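Side-chain contacts in angiopoietin-related protein 6 (Homo sapiens, PDB 6Y43), which belongs to the angiopoietin-like growth factors and probably acts as a secreted signalling protein, here represented by its fibrinogen-like globe domain: residues S36-Q41 with I51-D56; G46-I51 with E96-L101. One frame throughout, in Å; residues are numbered along the deposited sequence.

Interaction 1: residues S36-Q41 with I51-D56. With EDO (1,2-ethanediol), chain C.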
ATOM      1  N   SER A  36       0.784   8.884 -13.037  1.00 13.69           N
ATOM      2  CA  SER A  36       1.653   7.751 -13.355  1.00 13.70           C
ATOM      3  C   SER A  36       1.755   6.805 -12.163  1.00 11.86           C
ATOM      4  O   SER A  36       1.993   7.237 -11.033  1.00 13.30           O
ATOM      5  CB  SER A  36       3.051   8.209 -13.770  1.00 12.78           C
ATOM      6  OG  SER A  36       3.036   8.811 -15.061  1.00 16.65           O
ATOM      7  N   VAL A  37       1.619   5.506 -12.431  1.00 10.04           N
ATOM      8  CA  VAL A  37       1.693   4.476 -11.406  1.00  9.28           C
ATOM      9  C   VAL A  37       2.544   3.350 -11.955  1.00  9.70           C
ATOM     10  O   VAL A  37       2.688   3.201 -13.168  1.00  9.60           O
ATOM     11  CB  VAL A  37       0.306   3.918 -11.017  1.00 12.53           C
ATOM     12  CG1 VAL A  37      -0.644   5.036 -10.789  1.00 15.50           C
ATOM     13  CG2 VAL A  37      -0.187   2.974 -12.119  1.00 11.43           C
ATOM     14  N   TRP A  38       3.092   2.530 -11.055  1.00  7.85           N
ATOM     15  CA  TRP A  38       3.687   1.259 -11.453  1.00  8.45           C
ATOM     16  C   TRP A  38       2.602   0.185 -11.526  1.00  9.42           C
ATOM     17  O   TRP A  38       1.803   0.039 -10.589  1.00  8.72           O
ATOM     18  CB  TRP A  38       4.776   0.828 -10.471  1.00  9.00           C
ATOM     19  CG  TRP A  38       5.591  -0.333 -10.954  1.00  8.49           C
ATOM     20  CD1 TRP A  38       5.288  -1.673 -10.834  1.00  9.60           C
ATOM     21  CD2 TRP A  38       6.837  -0.268 -11.652  1.00  9.25           C
ATOM     22  NE1 TRP A  38       6.280  -2.429 -11.407  1.00 11.66           N
ATOM     23  CE2 TRP A  38       7.249  -1.599 -11.901  1.00 13.15           C
ATOM     24  CE3 TRP A  38       7.659   0.784 -12.064  1.00  9.54           C
ATOM     25  CZ2 TRP A  38       8.433  -1.904 -12.583  1.00 11.23           C
ATOM     26  CZ3 TRP A  38       8.847   0.474 -12.731  1.00 11.54           C
ATOM     27  CH2 TRP A  38       9.214  -0.852 -12.978  1.00  9.96           C
ATOM     28  N   CYS A  39       2.576  -0.556 -12.634  1.00  8.73           N
ATOM     29  CA  CYS A  39       1.698  -1.706 -12.827  1.00  8.87           C
ATOM     30  C   CYS A  39       2.534  -2.972 -12.759  1.00 11.65           C
ATOM     31  O   CYS A  39       3.520  -3.100 -13.497  1.00 10.10           O
ATOM     32  CB  CYS A  39       1.006  -1.691 -14.196  1.00 10.94           C
ATOM     33  SG  CYS A  39      -0.137  -0.385 -14.573  1.00 11.17           S
ATOM     34  N   GLU A  40       2.147  -3.895 -11.871  1.00 11.18           N
ATOM     35  CA  GLU A  40       2.696  -5.250 -11.827  1.00  8.94           C
ATOM     36  C   GLU A  40       1.860  -6.096 -12.787  1.00  9.73           C
ATOM     37  O   GLU A  40       0.685  -6.381 -12.527  1.00 10.14           O
ATOM     38  CB  GLU A  40       2.673  -5.801 -10.400  1.00 11.84           C
ATOM     39  CG  GLU A  40       2.931  -7.294 -10.336  1.00 11.52           C
ATOM     40  CD  GLU A  40       4.262  -7.655 -10.926  1.00 16.78           C
ATOM     41  OE1 GLU A  40       5.292  -7.127 -10.456  1.00 16.68           O
ATOM     42  OE2 GLU A  40       4.272  -8.488 -11.849  1.00 16.47           O
ATOM     43  N   GLN A  41       2.443  -6.464 -13.922  1.00 12.62           N
ATOM     44  CA  GLN A  41       1.674  -7.104 -14.978  1.00 13.27           C
ATOM     45  C   GLN A  41       1.909  -8.603 -15.112  1.00 16.22           C
ATOM     46  O   GLN A  41       1.364  -9.209 -16.036  1.00 16.62           O
ATOM     47  CB  GLN A  41       1.975  -6.447 -16.331  1.00 10.74           C
ATOM     48  CG  GLN A  41       1.642  -4.974 -16.377  1.00 11.34           C
ATOM     49  CD  GLN A  41       0.164  -4.681 -16.262  1.00 12.21           C
ATOM     50  OE1 GLN A  41      -0.533  -5.215 -15.405  1.00 16.06           O
ATOM     51  NE2 GLN A  41      -0.322  -3.788 -17.111  1.00 15.24           N
ATOM     52  N   ILE A  51      -0.004   0.876  -5.137  1.00  7.99           N
ATOM     53  CA  ILE A  51      -0.357   2.081  -4.382  1.00  6.69           C
ATOM     54  C   ILE A  51       0.643   2.422  -3.290  1.00  7.20           C
ATOM     55  O   ILE A  51       0.576   3.537  -2.745  1.00  9.09           O
ATOM     56  CB  ILE A  51      -1.774   2.000  -3.780  1.00  7.83           C
ATOM     57  CG1 ILE A  51      -1.870   0.935  -2.682  1.00  7.39           C
ATOM     58  CG2 ILE A  51      -2.781   1.700  -4.869  1.00  9.75           C
ATOM     59  CD1 ILE A  51      -3.125   1.035  -1.862  1.00 10.43           C
ATOM     60  N   GLN A  52       1.597   1.543  -3.009  1.00  6.25           N
ATOM     61  CA  GLN A  52       2.604   1.752  -1.986  1.00  9.37           C
ATOM     62  C   GLN A  52       3.740   0.805  -2.294  1.00  9.17           C
ATOM     63  O   GLN A  52       3.485  -0.339  -2.683  1.00  8.66           O
ATOM     64  CB  GLN A  52       2.052   1.449  -0.589  1.00 10.29           C
ATOM     65  CG  GLN A  52       3.004   1.825   0.507  1.00  8.57           C
ATOM     66  CD  GLN A  52       3.781   0.654   1.073  1.00 13.81           C
ATOM     67  OE1 GLN A  52       3.783  -0.444   0.512  1.00 41.61           O
ATOM     68  NE2 GLN A  52       4.455   0.892   2.202  1.00 19.11           N
ATOM     69  N   ARG A  53       4.979   1.276  -2.151  1.00  9.62           N
ATOM     70  CA  ARG A  53       6.116   0.378  -2.325  1.00  9.28           C
ATOM     71  C   ARG A  53       7.296   0.865  -1.509  1.00  7.23           C
ATOM     72  O   ARG A  53       7.619   2.063  -1.522  1.00  8.58           O
ATOM     73  CB  ARG A  53       6.541   0.257  -3.791  1.00  8.01           C
ATOM     74  CG  ARG A  53       7.660  -0.735  -3.989  1.00  8.29           C
ATOM     75  CD  ARG A  53       7.783  -1.124  -5.473  1.00 10.07           C
ATOM     76  NE  ARG A  53       7.876   0.066  -6.296  1.00 12.04           N
ATOM     77  CZ  ARG A  53       7.570   0.132  -7.587  1.00 12.13           C
ATOM     78  NH1 ARG A  53       7.146  -0.933  -8.239  1.00 12.67           N
ATOM     79  NH2 ARG A  53       7.684   1.281  -8.211  1.00 10.88           N
ATOM     80  N   ARG A  54       7.935  -0.074  -0.819  1.00  7.65           N
ATOM     81  CA  ARG A  54       9.189   0.128  -0.106  1.00  6.47           C
ATOM     82  C   ARG A  54      10.246  -0.826  -0.642  1.00  7.95           C
ATOM     83  O   ARG A  54       9.958  -2.003  -0.863  1.00  9.14           O
ATOM     84  CB  ARG A  54       9.056  -0.179   1.378  1.00  7.91           C
ATOM     85  CG  ARG A  54       7.847   0.400   2.095  1.00  8.59           C
ATOM     86  CD  ARG A  54       7.825   1.900   1.961  1.00  8.74           C
ATOM     87  NE  ARG A  54       8.925   2.583   2.639  1.00  9.18           N
ATOM     88  CZ  ARG A  54       8.955   2.877   3.933  1.00  8.91           C
ATOM     89  NH1 ARG A  54       7.961   2.509   4.726  1.00  9.79           N
ATOM     90  NH2 ARG A  54       9.982   3.546   4.453  1.00  9.39           N
ATOM     91  N   GLN A  55      11.482  -0.350  -0.777  1.00 10.09           N
ATOM     92  CA  GLN A  55      12.503  -1.238  -1.324  1.00  9.45           C
ATOM     93  C   GLN A  55      13.930  -0.757  -1.100  1.00 12.59           C
ATOM     94  O   GLN A  55      14.871  -1.542  -1.274  1.00 14.55           O
ATOM     95  CB  GLN A  55      12.282  -1.450  -2.822  1.00 11.67           C
ATOM     96  CG  GLN A  55      12.446  -0.169  -3.654  1.00 11.20           C
ATOM     97  CD  GLN A  55      12.064  -0.359  -5.117  1.00 16.90           C
ATOM     98  OE1 GLN A  55      11.184  -1.156  -5.438  1.00 24.72           O
ATOM     99  NE2 GLN A  55      12.746   0.347  -6.002  1.00 21.26           N
ATOM    100  N   ASP A  56      14.124   0.505  -0.740  1.00 11.49           N
ATOM    101  CA  ASP A  56      15.505   0.963  -0.600  1.00 13.58           C
ATOM    102  C   ASP A  56      15.749   2.169   0.300  1.00 14.25           C
ATOM    103  O   ASP A  56      16.891   2.643   0.392  1.00 12.19           O
ATOM    104  CB  ASP A  56      16.078   1.255  -1.997  1.00 14.02           C
ATOM    105  CG  ASP A  56      15.362   2.408  -2.710  1.00 14.70           C
ATOM    106  OD1 ASP A  56      14.584   3.144  -2.072  1.00 13.71           O
ATOM    107  OD2 ASP A  56      15.622   2.633  -3.923  1.00 17.30           O
TER
HETATM  108  C1  EDO C 502      10.784  -0.742  -9.505  1.00 21.04           C
HETATM  109  O1  EDO C 502      11.855   0.002  -8.900  1.00 21.57           O
HETATM  110  C2  EDO C 502      10.810  -2.180  -9.012  1.00 25.40           C
HETATM  111  O2  EDO C 502      10.414  -2.159  -7.638  1.00 26.35           O
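Trp38 and Arg53 meet in a cation-pi contact at the protein surface. The guanidinium lies over one face of the indole, with CZ of Arg53 4.2 Å from the centroid of the five-membered ring of Trp38. It does not lie flat. The two planes are 75° apart, and the guanidinium presents its edge to the ring. NH1 of Arg53 leads, 3.2 Å from CG of Trp38, while NH2 of Arg53 lies 3.7 Å from CB of Trp38. The Arg53 chain leaves the backbone extended and then bends at chi3 (52°), which brings the guanidinium over the five-membered ring. NH2 also donates a hydrogen bond to Gly77 O, which helps to fix the rotation of the group. A 1,2-ethanediol molecule, probably from the crystallisation liquor, shares the ring face: its C1 lies 3.8 Å from CH2 of Trp38. Its O2 sits above the Arg53 guanidinium plane. Gln55 grips both ends of this diol. NE2 of Gln55 donates to O1 of the diol (3.1 Å) in a nearly straight bond, and OE1 accepts from O2. Asp76 O bonds the diol as well. Trp38 and Arg53 sit on the antiparallel hairpin of strands 33-40 and 48-54, near a classic beta bulge at Ile51 and Gln52 opposite Met215, in a fibrinogen-like C-terminal domain.

Interaction 2: residues G46-I51 with E96-L101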
ATOM      1  N   GLY A  46      -1.326 -10.474 -13.324  1.00 15.12           N
ATOM      2  CA  GLY A  46      -1.084  -9.082 -13.656  1.00 14.47           C
ATOM      3  C   GLY A  46      -2.290  -8.190 -13.425  1.00 15.10           C
ATOM      4  O   GLY A  46      -3.305  -8.568 -12.818  1.00 13.87           O
ATOM      5  N   GLY A  47      -2.144  -6.950 -13.907  1.00 11.91           N
ATOM      6  CA  GLY A  47      -3.186  -5.961 -13.779  1.00 11.82           C
ATOM      7  C   GLY A  47      -3.258  -5.283 -12.426  1.00  9.90           C
ATOM      8  O   GLY A  47      -4.307  -4.732 -12.083  1.00 11.78           O
ATOM      9  N   TRP A  48      -2.170  -5.284 -11.672  1.00 11.06           N
ATOM     10  CA  TRP A  48      -2.141  -4.758 -10.314  1.00  9.65           C
ATOM     11  C   TRP A  48      -1.579  -3.342 -10.325  1.00  9.99           C
ATOM     12  O   TRP A  48      -0.464  -3.119 -10.812  1.00 10.70           O
ATOM     13  CB  TRP A  48      -1.284  -5.638  -9.404  1.00 10.00           C
ATOM     14  CG  TRP A  48      -1.812  -7.006  -9.207  1.00  9.36           C
ATOM     15  CD1 TRP A  48      -1.392  -8.146  -9.821  1.00 13.51           C
ATOM     16  CD2 TRP A  48      -2.852  -7.396  -8.297  1.00 10.07           C
ATOM     17  NE1 TRP A  48      -2.108  -9.228  -9.360  1.00 14.22           N
ATOM     18  CE2 TRP A  48      -3.007  -8.799  -8.418  1.00 12.84           C
ATOM     19  CE3 TRP A  48      -3.653  -6.700  -7.391  1.00 10.38           C
ATOM     20  CZ2 TRP A  48      -3.948  -9.509  -7.685  1.00 16.37           C
ATOM     21  CZ3 TRP A  48      -4.591  -7.416  -6.656  1.00 13.11           C
ATOM     22  CH2 TRP A  48      -4.722  -8.805  -6.813  1.00 13.62           C
ATOM     23  N   THR A  49      -2.349  -2.398  -9.781  1.00  9.73           N
ATOM     24  CA  THR A  49      -1.890  -1.027  -9.586  1.00 10.22           C
ATOM     25  C   THR A  49      -1.161  -0.931  -8.252  1.00  8.28           C
ATOM     26  O   THR A  49      -1.762  -1.173  -7.202  1.00  9.08           O
ATOM     27  CB  THR A  49      -3.070  -0.056  -9.604  1.00 10.04           C
ATOM     28  OG1 THR A  49      -3.773  -0.198 -10.838  1.00 11.31           O
ATOM     29  CG2 THR A  49      -2.612   1.391  -9.391  1.00  8.95           C
ATOM     30  N   VAL A  50       0.125  -0.581  -8.290  1.00  9.57           N
ATOM     31  CA  VAL A  50       0.851  -0.376  -7.043  1.00  7.75           C
ATOM     32  C   VAL A  50       0.392   0.935  -6.416  1.00  7.94           C
ATOM     33  O   VAL A  50       0.441   1.990  -7.056  1.00  9.05           O
ATOM     34  CB  VAL A  50       2.365  -0.373  -7.299  1.00  9.18           C
ATOM     35  CG1 VAL A  50       3.126   0.009  -6.030  1.00 10.16           C
ATOM     36  CG2 VAL A  50       2.810  -1.733  -7.812  1.00 10.51           C
ATOM     37  N   ILE A  51      -0.004   0.876  -5.137  1.00  7.99           N
ATOM     38  CA  ILE A  51      -0.357   2.081  -4.382  1.00  6.69           C
ATOM     39  C   ILE A  51       0.643   2.422  -3.290  1.00  7.20           C
ATOM     40  O   ILE A  51       0.576   3.537  -2.745  1.00  9.09           O
ATOM     41  CB  ILE A  51      -1.774   2.000  -3.780  1.00  7.83           C
ATOM     42  CG1 ILE A  51      -1.870   0.935  -2.682  1.00  7.39           C
ATOM     43  CG2 ILE A  51      -2.781   1.700  -4.869  1.00  9.75           C
ATOM     44  CD1 ILE A  51      -3.125   1.035  -1.862  1.00 10.43           C
ATOM     45  N   GLU A  96      -9.690  -5.909  -5.114  1.00 11.60           N
ATOM     46  CA  GLU A  96      -8.833  -6.794  -4.342  1.00 12.84           C
ATOM     47  C   GLU A  96      -7.555  -6.050  -3.978  1.00 12.91           C
ATOM     48  O   GLU A  96      -6.980  -5.326  -4.809  1.00 12.57           O
ATOM     49  CB  GLU A  96      -8.493  -8.047  -5.144  1.00 13.40           C
ATOM     50  CG  GLU A  96      -7.600  -9.018  -4.410  1.00 15.29           C
ATOM     51  CD  GLU A  96      -7.391 -10.312  -5.167  1.00 22.50           C
ATOM     52  OE1 GLU A  96      -7.821 -10.396  -6.348  1.00 20.37           O
ATOM     53  OE2 GLU A  96      -6.779 -11.234  -4.576  1.00 20.60           O
ATOM     54  N   LEU A  97      -7.126  -6.214  -2.731  1.00  9.60           N
ATOM     55  CA  LEU A  97      -5.835  -5.731  -2.274  1.00 10.67           C
ATOM     56  C   LEU A  97      -4.861  -6.885  -2.182  1.00 12.06           C
ATOM     57  O   LEU A  97      -5.179  -7.916  -1.573  1.00  9.44           O
ATOM     58  CB  LEU A  97      -5.967  -5.083  -0.902  1.00 11.30           C
ATOM     59  CG  LEU A  97      -4.680  -4.708  -0.189  1.00  9.22           C
ATOM     60  CD1 LEU A  97      -4.039  -3.507  -0.877  1.00 13.02           C
ATOM     61  CD2 LEU A  97      -5.037  -4.313   1.241  1.00 10.57           C
ATOM     62  N   LEU A  98      -3.677  -6.705  -2.767  1.00  9.49           N
ATOM     63  CA  LEU A  98      -2.584  -7.657  -2.677  1.00  9.41           C
ATOM     64  C   LEU A  98      -1.424  -6.987  -1.961  1.00 12.12           C
ATOM     65  O   LEU A  98      -1.049  -5.862  -2.305  1.00 10.48           O
ATOM     66  CB  LEU A  98      -2.152  -8.117  -4.077  1.00 10.69           C
ATOM     67  CG  LEU A  98      -0.929  -9.017  -4.158  1.00 13.05           C
ATOM     68  CD1 LEU A  98      -1.187 -10.345  -3.511  1.00 14.06           C
ATOM     69  CD2 LEU A  98      -0.552  -9.204  -5.627  1.00 16.88           C
ATOM     70  N   VAL A  99      -0.891  -7.641  -0.935  1.00  8.49           N
ATOM     71  CA  VAL A  99       0.288  -7.159  -0.229  1.00  8.85           C
ATOM     72  C   VAL A  99       1.409  -8.126  -0.535  1.00  8.54           C
ATOM     73  O   VAL A  99       1.255  -9.339  -0.348  1.00  9.40           O
ATOM     74  CB  VAL A  99       0.062  -7.044   1.289  1.00  6.57           C
ATOM     75  CG1 VAL A  99       1.333  -6.651   1.971  1.00  9.71           C
ATOM     76  CG2 VAL A  99      -1.037  -6.019   1.596  1.00  8.50           C
ATOM     77  N   LEU A 100       2.526  -7.599  -1.006  1.00  8.74           N
ATOM     78  CA  LEU A 100       3.684  -8.407  -1.371  1.00  8.48           C
ATOM     79  C   LEU A 100       4.820  -8.051  -0.426  1.00 10.47           C
ATOM     80  O   LEU A 100       5.122  -6.866  -0.246  1.00 10.92           O
ATOM     81  CB  LEU A 100       4.100  -8.132  -2.813  1.00 10.25           C
ATOM     82  CG  LEU A 100       3.083  -8.434  -3.905  1.00 13.91           C
ATOM     83  CD1 LEU A 100       3.667  -8.047  -5.244  1.00 15.33           C
ATOM     84  CD2 LEU A 100       2.708  -9.905  -3.913  1.00 14.71           C
ATOM     85  N   LEU A 101       5.461  -9.068   0.155  1.00  8.54           N
ATOM     86  CA  LEU A 101       6.515  -8.878   1.136  1.00  8.22           C
ATOM     87  C   LEU A 101       7.730  -9.712   0.767  1.00  8.73           C
ATOM     88  O   LEU A 101       7.595 -10.821   0.241  1.00 10.23           O
ATOM     89  CB  LEU A 101       6.043  -9.302   2.527  1.00  7.98           C
ATOM     90  CG  LEU A 101       4.681  -8.763   2.967  1.00  8.80           C
ATOM     91  CD1 LEU A 101       4.241  -9.482   4.216  1.00 11.59           C
ATOM     92  CD2 LEU A 101       4.785  -7.243   3.212  1.00 12.16           C
TER
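This is a buried side-chain contact between two strands of one sheet that are not direct neighbours. Strand 212-219 pairs antiparallel with both 48-54 and 95-102, and so lies between them. The nearest CA atoms, those of Trp48 and Leu98, are still 8.2 Å apart. The indole of Trp48 bridges this gap. Leu98 lies over one face of the ring in a CH-pi contact, with CB 3.8 Å from the centroid of the six-membered ring of Trp48. CB of Leu98 is also 3.6 Å from CZ3 of Trp48. The branch continues along the same face: CD2 of Leu98 lies 3.7 Å from CE2 of Trp48, at the junction of the two rings. The backbone of strand 95-102 puts CB of Leu98 over the six-membered ring. From there chi1 (174°, CG anti to the backbone N) and chi2 (66°) carry CD2 over the centre of the indole. Glu96 approaches the rim of the six-membered ring. Its carboxyl carbon CD lies 3.5 Å from CH2 of Trp48, and the carboxylate plane is turned steeply from the ring plane. The backbone O of Glu96 lies at the ring edge, in its plane, 3.7 Å from CZ3 of Trp48. Glu96 OE1 also makes a long, weak ion pair with Arg218 of the middle strand. At the other end of the indole, NE1 of Trp48 gives a weak hydrogen bond to Leu43 O. Leu216 and Arg218 also touch the Trp48 side chain, and Leu43 touches Leu98. Trp48 follows Gly47 in a G1 beta bulge, both facing Glu40 of strand 33-40. Gly47 takes the positive phi of that bulge. Trp48 thus joins strands 48-54 and 95-102 across strand 212-219 in the antiparallel sheet of the fibrinogen-like C-terminal domain.

How the interactions relate
The two interactions have centres 8 Å apart and share strand 48-54, with Ile51 common to both. Along the chain their segments alternate: 36-41, 46-51, 51-56, then 96-101. Interaction 1 joins the arms of a hairpin at the surface. Interaction 2 reaches across strand 212-219 to 95-102 in the buried part of the same antiparallel sheet. Direct bonds tie the two together: Trp38 O and Val50 N are 2.9 Å apart, and Gln41 OE1 and Gly47 N are 2.8 Å apart, both probable hydrogen bonds. Strand 48-54 thus links the hairpin to the sheet core of this fibrinogen-like domain, and the Cys12-Cys39 disulfide ties strand 33-40 to helix 12-17.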